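Local coordinates for protein flap endonuclease 1 (Desulfurococcus amylolyticus, PDB 3ORY) that probably cuts branched DNA at the base of 5' flaps, as structure-specific nucleases of the FEN1/XPG family do in replication and repair, at residues A[241-246]-A[262-267]; A[311-316]-A[342-347]. One frame throughout, in Å; residues are numbered along the deposited sequence.

In the fold
Contact 1 (241-246 with 262-267) and contact 2 (311-316 with 342-347) lie on opposite sides of the chain's centre, their own centres about 44 Å apart, and they share no helix. Contact 1 is the more buried: two helices of the helix-two-turn-helix (H2TH) region, probably DNA-binding, meet through aliphatic side chains alone, while the solvent-exposed start of one of them holds a phosphate. Contact 2 is partly buried and later in the chain, where the loop entering helix 315-325 rests on the last turns of helix 330-347. Its chemistry is aromatic, a proline ring and a backbone carbonyl gathered about one phenylalanine.

Contact 1 (A[241-246]-A[262-267]); sequences IDIGIL and KKALQL. With PO4 (phosphate ion), chain C.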
ATOM      1  N   ILE A 241      14.647  10.980   3.878  1.00 23.55           N
ATOM      2  CA  ILE A 241      14.191  11.355   2.544  1.00 23.63           C
ATOM      3  C   ILE A 241      15.276  11.029   1.505  1.00 23.95           C
ATOM      4  O   ILE A 241      14.985  10.478   0.443  1.00 24.36           O
ATOM      5  CB  ILE A 241      13.787  12.847   2.493  1.00 23.32           C
ATOM      6  CG1 ILE A 241      12.503  13.062   3.302  1.00 23.02           C
ATOM      7  CG2 ILE A 241      13.608  13.310   1.039  1.00 23.55           C
ATOM      8  CD1 ILE A 241      12.156  14.553   3.562  1.00 22.61           C
ATOM      9  N   ASP A 242      16.527  11.350   1.822  1.00 24.36           N
ATOM     10  CA  ASP A 242      17.619  11.091   0.896  1.00 24.53           C
ATOM     11  C   ASP A 242      17.775   9.593   0.606  1.00 25.02           C
ATOM     12  O   ASP A 242      18.077   9.208  -0.528  1.00 24.97           O
ATOM     13  CB  ASP A 242      18.935  11.696   1.406  1.00 24.25           C
ATOM     14  CG  ASP A 242      19.077  13.182   1.042  1.00 24.83           C
ATOM     15  OD1 ASP A 242      18.211  13.727   0.329  1.00 23.27           O
ATOM     16  OD2 ASP A 242      20.053  13.818   1.469  1.00 24.34           O
ATOM     17  N   ILE A 243      17.560   8.757   1.621  1.00 25.26           N
ATOM     18  CA  ILE A 243      17.563   7.311   1.413  1.00 25.95           C
ATOM     19  C   ILE A 243      16.523   6.945   0.351  1.00 25.73           C
ATOM     20  O   ILE A 243      16.824   6.190  -0.589  1.00 26.31           O
ATOM     21  CB  ILE A 243      17.345   6.510   2.721  1.00 26.00           C
ATOM     22  CG1 ILE A 243      18.552   6.677   3.655  1.00 26.68           C
ATOM     23  CG2 ILE A 243      17.157   5.018   2.409  1.00 26.74           C
ATOM     24  CD1 ILE A 243      18.286   6.226   5.093  1.00 27.23           C
ATOM     25  N   GLY A 244      15.328   7.524   0.474  1.00 25.07           N
ATOM     26  CA  GLY A 244      14.258   7.278  -0.499  1.00 24.26           C
ATOM     27  C   GLY A 244      14.625   7.695  -1.913  1.00 24.29           C
ATOM     28  O   GLY A 244      14.297   6.988  -2.886  1.00 24.21           O
ATOM     29  N   ILE A 245      15.283   8.849  -2.029  1.00 24.15           N
ATOM     30  CA  ILE A 245      15.717   9.386  -3.321  1.00 24.60           C
ATOM     31  C   ILE A 245      16.746   8.456  -3.983  1.00 25.86           C
ATOM     32  O   ILE A 245      16.715   8.244  -5.206  1.00 25.75           O
ATOM     33  CB  ILE A 245      16.249  10.838  -3.176  1.00 24.46           C
ATOM     34  CG1 ILE A 245      15.098  11.795  -2.818  1.00 23.11           C
ATOM     35  CG2 ILE A 245      16.956  11.297  -4.453  1.00 24.88           C
ATOM     36  CD1 ILE A 245      15.522  13.202  -2.368  1.00 23.10           C
ATOM     37  N   LEU A 246      17.642   7.890  -3.176  1.00 26.35           N
ATOM     38  CA  LEU A 246      18.632   6.945  -3.705  1.00 27.85           C
ATOM     39  C   LEU A 246      17.960   5.685  -4.224  1.00 28.38           C
ATOM     40  O   LEU A 246      18.409   5.083  -5.211  1.00 28.75           O
ATOM     41  CB  LEU A 246      19.680   6.596  -2.647  1.00 27.77           C
ATOM     42  CG  LEU A 246      20.643   7.726  -2.281  1.00 27.59           C
ATOM     43  CD1 LEU A 246      21.665   7.239  -1.262  1.00 27.17           C
ATOM     44  CD2 LEU A 246      21.345   8.239  -3.522  1.00 27.36           C
ATOM     45  N   LYS A 262      20.014  -1.023   2.509  1.00 36.50           N
ATOM     46  CA  LYS A 262      21.126  -1.029   3.471  1.00 37.31           C
ATOM     47  C   LYS A 262      22.267  -0.141   3.008  1.00 36.49           C
ATOM     48  O   LYS A 262      22.852   0.592   3.805  1.00 36.67           O
ATOM     49  CB  LYS A 262      21.643  -2.451   3.740  1.00 38.53           C
ATOM     50  CG  LYS A 262      20.674  -3.326   4.506  1.00 40.70           C
ATOM     51  CD  LYS A 262      21.185  -4.762   4.603  1.00 44.94           C
ATOM     52  CE  LYS A 262      20.170  -5.654   5.284  1.00 46.91           C
ATOM     53  NZ  LYS A 262      20.670  -7.052   5.417  1.00 50.28           N
ATOM     54  N   LYS A 263      22.575  -0.207   1.717  1.00 36.11           N
ATOM     55  CA  LYS A 263      23.659   0.583   1.143  1.00 35.51           C
ATOM     56  C   LYS A 263      23.323   2.069   1.144  1.00 33.84           C
ATOM     57  O   LYS A 263      24.165   2.892   1.510  1.00 33.34           O
ATOM     58  CB  LYS A 263      23.991   0.112  -0.275  1.00 36.10           C
ATOM     59  CG  LYS A 263      25.154   0.864  -0.958  1.00 38.57           C
ATOM     60  CD  LYS A 263      26.512   0.674  -0.259  1.00 42.92           C
ATOM     61  CE  LYS A 263      27.654   0.743  -1.280  1.00 44.95           C
ATOM     62  NZ  LYS A 263      29.021   0.739  -0.661  1.00 47.48           N
ATOM     63  N   ALA A 264      22.093   2.398   0.741  1.00 32.38           N
ATOM     64  CA  ALA A 264      21.617   3.780   0.764  1.00 31.27           C
ATOM     65  C   ALA A 264      21.752   4.365   2.171  1.00 30.85           C
ATOM     66  O   ALA A 264      22.210   5.484   2.326  1.00 31.19           O
ATOM     67  CB  ALA A 264      20.162   3.872   0.264  1.00 30.29           C
ATOM     68  N   LEU A 265      21.374   3.597   3.192  1.00 31.28           N
ATOM     69  CA  LEU A 265      21.449   4.061   4.583  1.00 31.29           C
ATOM     70  C   LEU A 265      22.897   4.309   4.999  1.00 32.01           C
ATOM     71  O   LEU A 265      23.218   5.310   5.653  1.00 30.94           O
ATOM     72  CB  LEU A 265      20.800   3.047   5.530  1.00 31.63           C
ATOM     73  CG  LEU A 265      21.061   3.250   7.032  1.00 32.70           C
ATOM     74  CD1 LEU A 265      20.368   4.515   7.568  1.00 29.47           C
ATOM     75  CD2 LEU A 265      20.650   2.015   7.832  1.00 32.79           C
ATOM     76  N   GLN A 266      23.765   3.382   4.606  1.00 32.97           N
ATOM     77  CA  GLN A 266      25.190   3.473   4.893  1.00 33.90           C
ATOM     78  C   GLN A 266      25.776   4.729   4.245  1.00 33.41           C
ATOM     79  O   GLN A 266      26.493   5.487   4.895  1.00 33.59           O
ATOM     80  CB  GLN A 266      25.893   2.206   4.385  1.00 35.09           C
ATOM     81  CG  GLN A 266      26.982   1.673   5.285  1.00 37.82           C
ATOM     82  CD  GLN A 266      27.516   0.334   4.794  1.00 41.46           C
ATOM     83  OE1 GLN A 266      27.474   0.039   3.601  1.00 42.12           O
ATOM     84  NE2 GLN A 266      28.022  -0.479   5.715  1.00 42.40           N
ATOM     85  N   LEU A 267      25.434   4.967   2.974  1.00 32.61           N
ATOM     86  CA  LEU A 267      25.977   6.101   2.221  1.00 32.12           C
ATOM     87  C   LEU A 267      25.568   7.477   2.749  1.00 31.60           C
ATOM     88  O   LEU A 267      26.398   8.392   2.864  1.00 30.98           O
ATOM     89  CB  LEU A 267      25.615   6.001   0.738  1.00 32.04           C
ATOM     90  CG  LEU A 267      26.254   4.871  -0.076  1.00 33.47           C
ATOM     91  CD1 LEU A 267      25.734   4.878  -1.518  1.00 31.96           C
ATOM     92  CD2 LEU A 267      27.790   4.943  -0.043  1.00 34.34           C
TER
HETATM   93  P   PO4 C 355      20.436  -3.962   0.359  1.00 64.81           P
HETATM   94  O1  PO4 C 355      19.770  -4.254  -0.967  1.00 65.12           O
HETATM   95  O2  PO4 C 355      21.490  -2.886   0.163  1.00 63.78           O
HETATM   96  O3  PO4 C 355      19.401  -3.531   1.370  1.00 64.16           O
HETATM   97  O4  PO4 C 355      21.102  -5.218   0.875  1.00 65.14           O
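Ile243 and Leu265 stand side by side and point the same way, their CD1 methyls 3.7 Å apart, at one end of a small aliphatic interface between two helices. Ile243 serves two partners with its two branches. With CG1 beside its backbone N (chi1 -68°) and the chain extended beyond, CD1 reaches Leu265, while the CG2 branch turns to Ala264, whose CB lies 3.9 Å from Ile243 CG2. Leu246, one turn further on, comes to the same methyl from another quarter: its CD1 is 4.0 Å from Ala264 CB and also lies against the alanine CA. The Ala264 methyl thus lies between Ile243 and Leu246. With so short a side chain at the crossing, the Ile243 and Ala264 CA atoms come within 5.4 Å, although the axes of the two short segments pass 9.0 Å apart at 132° between their directions. Apolar packing alone joins the segments.

The start of helix 261-271 does different work. A phosphate ion, probably from the crystallisation liquor, is held by Lys262 N, 2.8 Å from its O3 along a nearly straight bond (172°), and by the longer bond of Lys263 N to O2 (3.3 Å). The extended Lys262 side chain runs past the ion with its methylenes. The positive end of the helix dipole would favour an anion here. This is consistent with a DNA backbone phosphate binding at the H2TH motif, as in other FEN1 enzymes.

Around the pair, Val268 on the next turn of helix 261-271 continues the packing against Ile243 and Leu246, the loop residue Phe256 also touches Leu246, and helix 290-298 packs against Ile241 and Ile245 of helix 237-247.

Contact 2 (A[311-316]-A[342-347]); sequences HTPDPD and KAFKEN
Pro313 and Phe344 form a proline-aromatic CH-pi contact, by which the loop leading into helix 315-325 is seated on the C-terminal part of helix 330-347. The two side chains approach from opposite directions. Pro313 CD sits 3.6 Å from the centroid of the Phe344 ring and only 11° off its normal, so the methylene lies almost squarely over the face. CG of the same proline lies beside it, 3.7 Å from both Phe344 CG and CD1, and the pyrrolidine edge formed by the two methylenes therefore covers the inner half of the ring as well as its middle. Phe344 reaches the loop because its CG is anti to the backbone N (chi1 -169°), which carries the ring away from the helix. Tyr340, a turn earlier on helix 330-347, also touches Pro313.

Polar backbone meets the ring at its far end. His311 takes part through its carbonyl, which approaches obliquely, and the CA of Thr312 borders the ring more loosely.

Hydrogen bonds act around the contact rather than across it. Backbone bonds of His311 with Gly157 and of Asp314 with Ala155 tie the loop to the end of helix 143-156, and Asn347 ND2 bonds Val83 O of helix 70-84, linking the last turn of helix 330-347 to that helix. Asp314 is the N-cap of helix 315-325, its OD1 accepting from Ala317 N.

The shortest approach between the segments is at the end of the ring: Phe344 CZ is 3.0 Å from His311 O, which is equally distant, at 3.6 Å, from CE1 and CE2 of Phe344.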
ATOM      1  N   HIS A 311     -20.859   7.426   6.639  1.00 41.34           N
ATOM      2  CA  HIS A 311     -22.301   7.447   6.350  1.00 41.63           C
ATOM      3  C   HIS A 311     -22.897   6.055   6.369  1.00 40.97           C
ATOM      4  O   HIS A 311     -22.185   5.064   6.210  1.00 39.74           O
ATOM      5  CB  HIS A 311     -22.585   8.100   4.993  1.00 42.07           C
ATOM      6  CG  HIS A 311     -22.058   9.491   4.874  1.00 44.50           C
ATOM      7  ND1 HIS A 311     -22.454  10.512   5.715  1.00 48.50           N
ATOM      8  CD2 HIS A 311     -21.167  10.035   4.012  1.00 46.52           C
ATOM      9  CE1 HIS A 311     -21.822  11.623   5.381  1.00 48.71           C
ATOM     10  NE2 HIS A 311     -21.037  11.362   4.348  1.00 48.26           N
ATOM     11  N   THR A 312     -24.214   5.991   6.561  1.00 40.71           N
ATOM     12  CA  THR A 312     -24.938   4.731   6.581  1.00 40.41           C
ATOM     13  C   THR A 312     -24.649   3.931   5.310  1.00 38.85           C
ATOM     14  O   THR A 312     -24.807   4.443   4.209  1.00 37.92           O
ATOM     15  CB  THR A 312     -26.461   4.984   6.718  1.00 41.48           C
ATOM     16  OG1 THR A 312     -26.692   5.809   7.866  1.00 42.78           O
ATOM     17  CG2 THR A 312     -27.240   3.668   6.873  1.00 42.10           C
ATOM     18  N   PRO A 313     -24.207   2.670   5.462  1.00 38.27           N
ATOM     19  CA  PRO A 313     -24.019   1.843   4.270  1.00 37.36           C
ATOM     20  C   PRO A 313     -25.304   1.721   3.446  1.00 37.14           C
ATOM     21  O   PRO A 313     -26.412   1.758   4.004  1.00 37.60           O
ATOM     22  CB  PRO A 313     -23.614   0.488   4.846  1.00 37.49           C
ATOM     23  CG  PRO A 313     -22.988   0.829   6.174  1.00 38.62           C
ATOM     24  CD  PRO A 313     -23.774   1.984   6.694  1.00 38.52           C
ATOM     25  N   ASP A 314     -25.143   1.599   2.130  1.00 35.66           N
ATOM     26  CA  ASP A 314     -26.253   1.415   1.204  1.00 35.83           C
ATOM     27  C   ASP A 314     -26.145   0.001   0.605  1.00 35.22           C
ATOM     28  O   ASP A 314     -25.467  -0.196  -0.405  1.00 34.51           O
ATOM     29  CB  ASP A 314     -26.201   2.515   0.125  1.00 35.65           C
ATOM     30  CG  ASP A 314     -27.360   2.441  -0.875  1.00 36.85           C
ATOM     31  OD1 ASP A 314     -28.088   1.430  -0.940  1.00 37.05           O
ATOM     32  OD2 ASP A 314     -27.515   3.415  -1.634  1.00 38.12           O
ATOM     33  N   PRO A 315     -26.780  -1.001   1.255  1.00 35.74           N
ATOM     34  CA  PRO A 315     -26.610  -2.402   0.838  1.00 35.30           C
ATOM     35  C   PRO A 315     -26.987  -2.659  -0.620  1.00 34.82           C
ATOM     36  O   PRO A 315     -26.262  -3.361  -1.331  1.00 34.21           O
ATOM     37  CB  PRO A 315     -27.538  -3.169   1.790  1.00 36.49           C
ATOM     38  CG  PRO A 315     -27.557  -2.316   3.032  1.00 36.82           C
ATOM     39  CD  PRO A 315     -27.561  -0.898   2.505  1.00 36.10           C
ATOM     40  N   ASP A 316     -28.092  -2.084  -1.081  1.00 34.73           N
ATOM     41  CA  ASP A 316     -28.488  -2.328  -2.461  1.00 34.51           C
ATOM     42  C   ASP A 316     -27.453  -1.795  -3.460  1.00 33.31           C
ATOM     43  O   ASP A 316     -27.166  -2.458  -4.461  1.00 32.91           O
ATOM     44  CB  ASP A 316     -29.865  -1.767  -2.776  1.00 35.44           C
ATOM     45  CG  ASP A 316     -30.419  -2.335  -4.068  1.00 36.28           C
ATOM     46  OD1 ASP A 316     -30.867  -3.490  -4.051  1.00 39.54           O
ATOM     47  OD2 ASP A 316     -30.397  -1.640  -5.092  1.00 37.85           O
ATOM     48  N   LYS A 342     -24.286  -4.408  10.836  1.00 43.87           N
ATOM     49  CA  LYS A 342     -24.316  -4.541  12.294  1.00 45.95           C
ATOM     50  C   LYS A 342     -23.051  -3.974  12.927  1.00 45.82           C
ATOM     51  O   LYS A 342     -23.124  -3.157  13.849  1.00 45.99           O
ATOM     52  CB  LYS A 342     -24.542  -5.996  12.715  1.00 47.07           C
ATOM     53  CG  LYS A 342     -25.920  -6.575  12.330  1.00 50.23           C
ATOM     54  CD  LYS A 342     -27.088  -6.020  13.181  1.00 55.93           C
ATOM     55  CE  LYS A 342     -27.722  -4.748  12.576  1.00 57.23           C
ATOM     56  NZ  LYS A 342     -28.342  -4.970  11.233  1.00 58.51           N
ATOM     57  N   ALA A 343     -21.896  -4.377  12.403  1.00 45.81           N
ATOM     58  CA  ALA A 343     -20.619  -3.901  12.924  1.00 46.03           C
ATOM     59  C   ALA A 343     -20.457  -2.389  12.724  1.00 46.07           C
ATOM     60  O   ALA A 343     -19.892  -1.709  13.578  1.00 45.89           O
ATOM     61  CB  ALA A 343     -19.464  -4.672  12.301  1.00 45.52           C
ATOM     62  N   PHE A 344     -20.977  -1.866  11.610  1.00 46.26           N
ATOM     63  CA  PHE A 344     -20.937  -0.424  11.327  1.00 46.66           C
ATOM     64  C   PHE A 344     -21.705   0.365  12.385  1.00 48.01           C
ATOM     65  O   PHE A 344     -21.211   1.355  12.915  1.00 47.50           O
ATOM     66  CB  PHE A 344     -21.517  -0.125   9.936  1.00 46.16           C
ATOM     67  CG  PHE A 344     -21.277   1.284   9.464  1.00 45.82           C
ATOM     68  CD1 PHE A 344     -20.242   1.564   8.575  1.00 45.42           C
ATOM     69  CD2 PHE A 344     -22.090   2.331   9.895  1.00 46.78           C
ATOM     70  CE1 PHE A 344     -20.012   2.869   8.126  1.00 44.65           C
ATOM     71  CE2 PHE A 344     -21.864   3.639   9.454  1.00 46.61           C
ATOM     72  CZ  PHE A 344     -20.824   3.904   8.574  1.00 45.30           C
ATOM     73  N   LYS A 345     -22.924  -0.085  12.663  1.00 50.00           N
ATOM     74  CA  LYS A 345     -23.799   0.519  13.664  1.00 52.55           C
ATOM     75  C   LYS A 345     -23.145   0.512  15.058  1.00 53.79           C
ATOM     76  O   LYS A 345     -23.217   1.501  15.781  1.00 54.15           O
ATOM     77  CB  LYS A 345     -25.142  -0.227  13.662  1.00 53.46           C
ATOM     78  CG  LYS A 345     -26.259   0.331  14.549  1.00 56.29           C
ATOM     79  CD  LYS A 345     -27.552  -0.465  14.305  1.00 59.46           C
ATOM     80  CE  LYS A 345     -28.377  -0.667  15.577  1.00 62.22           C
ATOM     81  NZ  LYS A 345     -29.342   0.445  15.841  1.00 64.15           N
ATOM     82  N   GLU A 346     -22.486  -0.595  15.405  1.00 54.94           N
ATOM     83  CA  GLU A 346     -21.863  -0.763  16.722  1.00 56.87           C
ATOM     84  C   GLU A 346     -20.531  -0.017  16.876  1.00 56.60           C
ATOM     85  O   GLU A 346     -20.292   0.617  17.907  1.00 56.80           O
ATOM     86  CB  GLU A 346     -21.667  -2.255  17.045  1.00 57.43           C
ATOM     87  CG  GLU A 346     -22.965  -3.017  17.356  1.00 60.69           C
ATOM     88  CD  GLU A 346     -22.850  -4.537  17.155  1.00 63.50           C
ATOM     89  OE1 GLU A 346     -21.862  -5.001  16.539  1.00 64.38           O
ATOM     90  OE2 GLU A 346     -23.762  -5.270  17.608  1.00 65.16           O
ATOM     91  N   ASN A 347     -19.678  -0.097  15.854  1.00 56.24           N
ATOM     92  CA  ASN A 347     -18.299   0.403  15.945  1.00 56.50           C
ATOM     93  C   ASN A 347     -18.082   1.827  15.446  1.00 56.61           C
ATOM     94  O   ASN A 347     -17.147   2.503  15.877  1.00 56.35           O
ATOM     95  CB  ASN A 347     -17.331  -0.550  15.233  1.00 55.61           C
ATOM     96  CG  ASN A 347     -17.231  -1.907  15.914  1.00 56.76           C
ATOM     97  OD1 ASN A 347     -17.720  -2.100  17.031  1.00 57.54           O
ATOM     98  ND2 ASN A 347     -16.593  -2.855  15.241  1.00 55.86           N
TER